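Local coordinates for FKBP-type peptidyl-prolyl cis-trans isomerase FkpA (Escherichia coli, PDB 1Q6H), which catalyses cis-trans isomerisation of peptide bonds preceding proline, speeding protein folding in the periplasm, and also acts as a chaperone, at residues A[144-149]-A[160-165]. Numbering follows the deposited sequence.
Sequences VNYKGT and YTRGEP
In the FKBP-type isomerase domain, the loop that interrupts the edge of the sheet between strands 155-158 and 166-169 folds back on strand 141-150, and Tyr146 and Arg162 meet beside Asp157 and Trp177, residues that probably line the proline-binding pocket, as their counterparts do in other FKBPs. Arg162, its chain bent at chi3 (-63°), brings NH2 to the phenol oxygen of Tyr146, with NH2 to OH at 3.0 Å. The bond is moderately bent, 149° at the hydrogen, and the oxygen lies near the guanidinium plane. Asp157 ties the pair together, its OD1 in a salt bridge with Arg162 NH1 and its OD2 hydrogen-bonded to Tyr146 OH, while Trp177 packs edge-to-face with the Tyr146 ring. A phenylalanine in place of Tyr146 would probably leave Arg162 NH2 and Asp157 OD2 without their shared hydroxyl, making the guanidinium freer to turn. Asn145, on the opposite side of the strand, sets its CB 3.5 Å from CZ of Tyr160, the two side chains crossing nearly at right angles. Asn145 OD1 rests 3.2 Å from CA of Pro165. Carbon and carbon-oxygen contacts thus join the loop to one side of the strand, while on the other the hydroxyl of buried Tyr146, gripped by arginine and aspartate, is probably polarised by both charges.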
ATOM      1  N   VAL A 144      18.044  -9.490  34.986  1.00 10.05           N
ATOM      2  CA  VAL A 144      17.071  -8.781  35.773  1.00 11.39           C
ATOM      3  C   VAL A 144      15.632  -9.190  35.527  1.00 11.77           C
ATOM      4  O   VAL A 144      15.268  -9.623  34.456  1.00 11.33           O
ATOM      5  CB  VAL A 144      17.099  -7.264  35.481  1.00 11.55           C
ATOM      6  CG1 VAL A 144      18.421  -6.630  35.878  1.00 11.03           C
ATOM      7  CG2 VAL A 144      16.824  -6.994  34.001  1.00 14.78           C
ATOM      8  N   ASN A 145      14.821  -9.004  36.553  1.00 11.50           N
ATOM      9  CA  ASN A 145      13.406  -9.030  36.393  1.00 13.72           C
ATOM     10  C   ASN A 145      13.003  -7.560  36.533  1.00 14.31           C
ATOM     11  O   ASN A 145      13.603  -6.800  37.309  1.00 13.72           O
ATOM     12  CB  ASN A 145      12.740  -9.888  37.464  1.00 15.71           C
ATOM     13  CG  ASN A 145      12.810 -11.354  37.155  1.00 16.59           C
ATOM     14  OD1 ASN A 145      12.649 -11.772  36.009  1.00 19.74           O
ATOM     15  ND2 ASN A 145      13.027 -12.151  38.177  1.00 17.72           N
ATOM     16  N   TYR A 146      12.010  -7.135  35.777  1.00 13.41           N
ATOM     17  CA  TYR A 146      11.576  -5.770  35.904  1.00 14.56           C
ATOM     18  C   TYR A 146      10.202  -5.577  35.392  1.00 14.60           C
ATOM     19  O   TYR A 146       9.702  -6.375  34.615  1.00 12.97           O
ATOM     20  CB  TYR A 146      12.480  -4.839  35.109  1.00 15.13           C
ATOM     21  CG  TYR A 146      12.426  -5.110  33.640  1.00 16.47           C
ATOM     22  CD1 TYR A 146      13.246  -6.054  33.075  1.00 17.20           C
ATOM     23  CD2 TYR A 146      11.543  -4.423  32.818  1.00 16.85           C
ATOM     24  CE1 TYR A 146      13.191  -6.325  31.731  1.00 19.17           C
ATOM     25  CE2 TYR A 146      11.491  -4.667  31.491  1.00 19.02           C
ATOM     26  CZ  TYR A 146      12.314  -5.627  30.942  1.00 19.68           C
ATOM     27  OH  TYR A 146      12.239  -5.906  29.602  1.00 19.94           O
ATOM     28  N   LYS A 147       9.617  -4.475  35.834  1.00 14.90           N
ATOM     29  CA  LYS A 147       8.360  -4.001  35.307  1.00 15.49           C
ATOM     30  C   LYS A 147       8.544  -2.526  34.925  1.00 14.82           C
ATOM     31  O   LYS A 147       9.107  -1.732  35.708  1.00 14.62           O
ATOM     32  CB  LYS A 147       7.282  -4.183  36.342  1.00 16.18           C
ATOM     33  CG  LYS A 147       6.013  -3.538  35.986  1.00 17.85           C
ATOM     34  CD  LYS A 147       4.962  -3.846  37.016  1.00 19.19           C
ATOM     35  CE  LYS A 147       4.850  -2.775  38.064  1.00 20.36           C
ATOM     36  NZ  LYS A 147       3.434  -2.818  38.595  1.00 23.22           N
ATOM     37  N   GLY A 148       8.087  -2.173  33.726  1.00 13.89           N
ATOM     38  CA  GLY A 148       8.204  -0.811  33.214  1.00 13.73           C
ATOM     39  C   GLY A 148       6.857  -0.139  32.977  1.00 13.75           C
ATOM     40  O   GLY A 148       6.021  -0.675  32.232  1.00 15.68           O
ATOM     41  N   THR A 149       6.625   1.004  33.633  1.00 12.95           N
ATOM     42  CA  THR A 149       5.390   1.760  33.469  1.00 13.49           C
ATOM     43  C   THR A 149       5.649   3.218  33.100  1.00 12.88           C
ATOM     44  O   THR A 149       6.689   3.787  33.424  1.00 11.56           O
ATOM     45  CB  THR A 149       4.545   1.782  34.751  1.00 14.75           C
ATOM     46  OG1 THR A 149       5.319   2.313  35.824  1.00 15.41           O
ATOM     47  CG2 THR A 149       4.154   0.383  35.230  1.00 16.55           C
ATOM     48  N   TYR A 160       8.380 -10.492  33.944  1.00 11.99           N
ATOM     49  CA  TYR A 160       7.814 -11.575  34.730  1.00 13.21           C
ATOM     50  C   TYR A 160       6.831 -12.321  33.873  1.00 13.24           C
ATOM     51  O   TYR A 160       6.731 -13.558  33.910  1.00 13.32           O
ATOM     52  CB  TYR A 160       7.097 -11.023  35.987  1.00 14.48           C
ATOM     53  CG  TYR A 160       7.992 -10.288  36.985  1.00 15.55           C
ATOM     54  CD1 TYR A 160       8.678 -10.988  37.962  1.00 18.39           C
ATOM     55  CD2 TYR A 160       8.148  -8.895  36.946  1.00 17.71           C
ATOM     56  CE1 TYR A 160       9.499 -10.346  38.867  1.00 17.97           C
ATOM     57  CE2 TYR A 160       8.974  -8.237  37.846  1.00 17.11           C
ATOM     58  CZ  TYR A 160       9.642  -8.975  38.811  1.00 19.77           C
ATOM     59  OH  TYR A 160      10.473  -8.379  39.736  1.00 22.10           O
ATOM     60  N   THR A 161       6.112 -11.569  33.059  1.00 13.10           N
ATOM     61  CA  THR A 161       5.110 -12.185  32.220  1.00 13.66           C
ATOM     62  C   THR A 161       5.739 -13.061  31.163  1.00 14.26           C
ATOM     63  O   THR A 161       5.038 -13.893  30.573  1.00 15.54           O
ATOM     64  CB  THR A 161       4.253 -11.146  31.521  1.00 13.28           C
ATOM     65  OG1 THR A 161       5.060 -10.413  30.605  1.00 13.41           O
ATOM     66  CG2 THR A 161       3.687 -10.123  32.502  1.00 14.13           C
ATOM     67  N   ARG A 162       7.029 -12.890  30.900  1.00 13.88           N
ATOM     68  CA  ARG A 162       7.670 -13.717  29.872  1.00 14.97           C
ATOM     69  C   ARG A 162       8.183 -15.007  30.498  1.00 15.26           C
ATOM     70  O   ARG A 162       8.629 -15.930  29.808  1.00 16.29           O
ATOM     71  CB  ARG A 162       8.777 -12.949  29.158  1.00 16.04           C
ATOM     72  CG  ARG A 162       8.279 -11.903  28.193  1.00 15.87           C
ATOM     73  CD  ARG A 162       9.387 -11.234  27.390  1.00 17.71           C
ATOM     74  NE  ARG A 162      10.321 -10.504  28.242  1.00 16.92           N
ATOM     75  CZ  ARG A 162      10.302  -9.201  28.458  1.00 17.94           C
ATOM     76  NH1 ARG A 162       9.400  -8.422  27.870  1.00 18.66           N
ATOM     77  NH2 ARG A 162      11.200  -8.667  29.273  1.00 15.16           N
ATOM     78  N   GLY A 163       8.078 -15.084  31.819  1.00 14.66           N
ATOM     79  CA  GLY A 163       8.465 -16.280  32.540  1.00 14.15           C
ATOM     80  C   GLY A 163       9.958 -16.424  32.742  1.00 13.13           C
ATOM     81  O   GLY A 163      10.421 -17.431  33.282  1.00 13.08           O
ATOM     82  N   GLU A 164      10.715 -15.435  32.289  1.00 13.31           N
ATOM     83  CA  GLU A 164      12.155 -15.455  32.470  1.00 13.21           C
ATOM     84  C   GLU A 164      12.686 -14.062  32.621  1.00 11.86           C
ATOM     85  O   GLU A 164      12.139 -13.112  32.094  1.00 11.52           O
ATOM     86  CB  GLU A 164      12.846 -16.106  31.255  1.00 14.27           C
ATOM     87  CG  GLU A 164      12.699 -15.312  29.961  1.00 17.11           C
ATOM     88  CD  GLU A 164      13.217 -16.052  28.732  1.00 19.59           C
ATOM     89  OE1 GLU A 164      13.369 -17.282  28.793  1.00 23.44           O
ATOM     90  OE2 GLU A 164      13.457 -15.399  27.696  1.00 24.44           O
ATOM     91  N   PRO A 165      13.794 -13.939  33.318  1.00 11.00           N
ATOM     92  CA  PRO A 165      14.449 -12.653  33.465  1.00 11.68           C
ATOM     93  C   PRO A 165      15.085 -12.215  32.145  1.00 12.83           C
ATOM     94  O   PRO A 165      15.282 -13.027  31.271  1.00 13.43           O
ATOM     95  CB  PRO A 165      15.511 -12.936  34.499  1.00 10.74           C
ATOM     96  CG  PRO A 165      15.764 -14.353  34.419  1.00 11.48           C
ATOM     97  CD  PRO A 165      14.502 -15.027  34.002  1.00 12.02           C
TER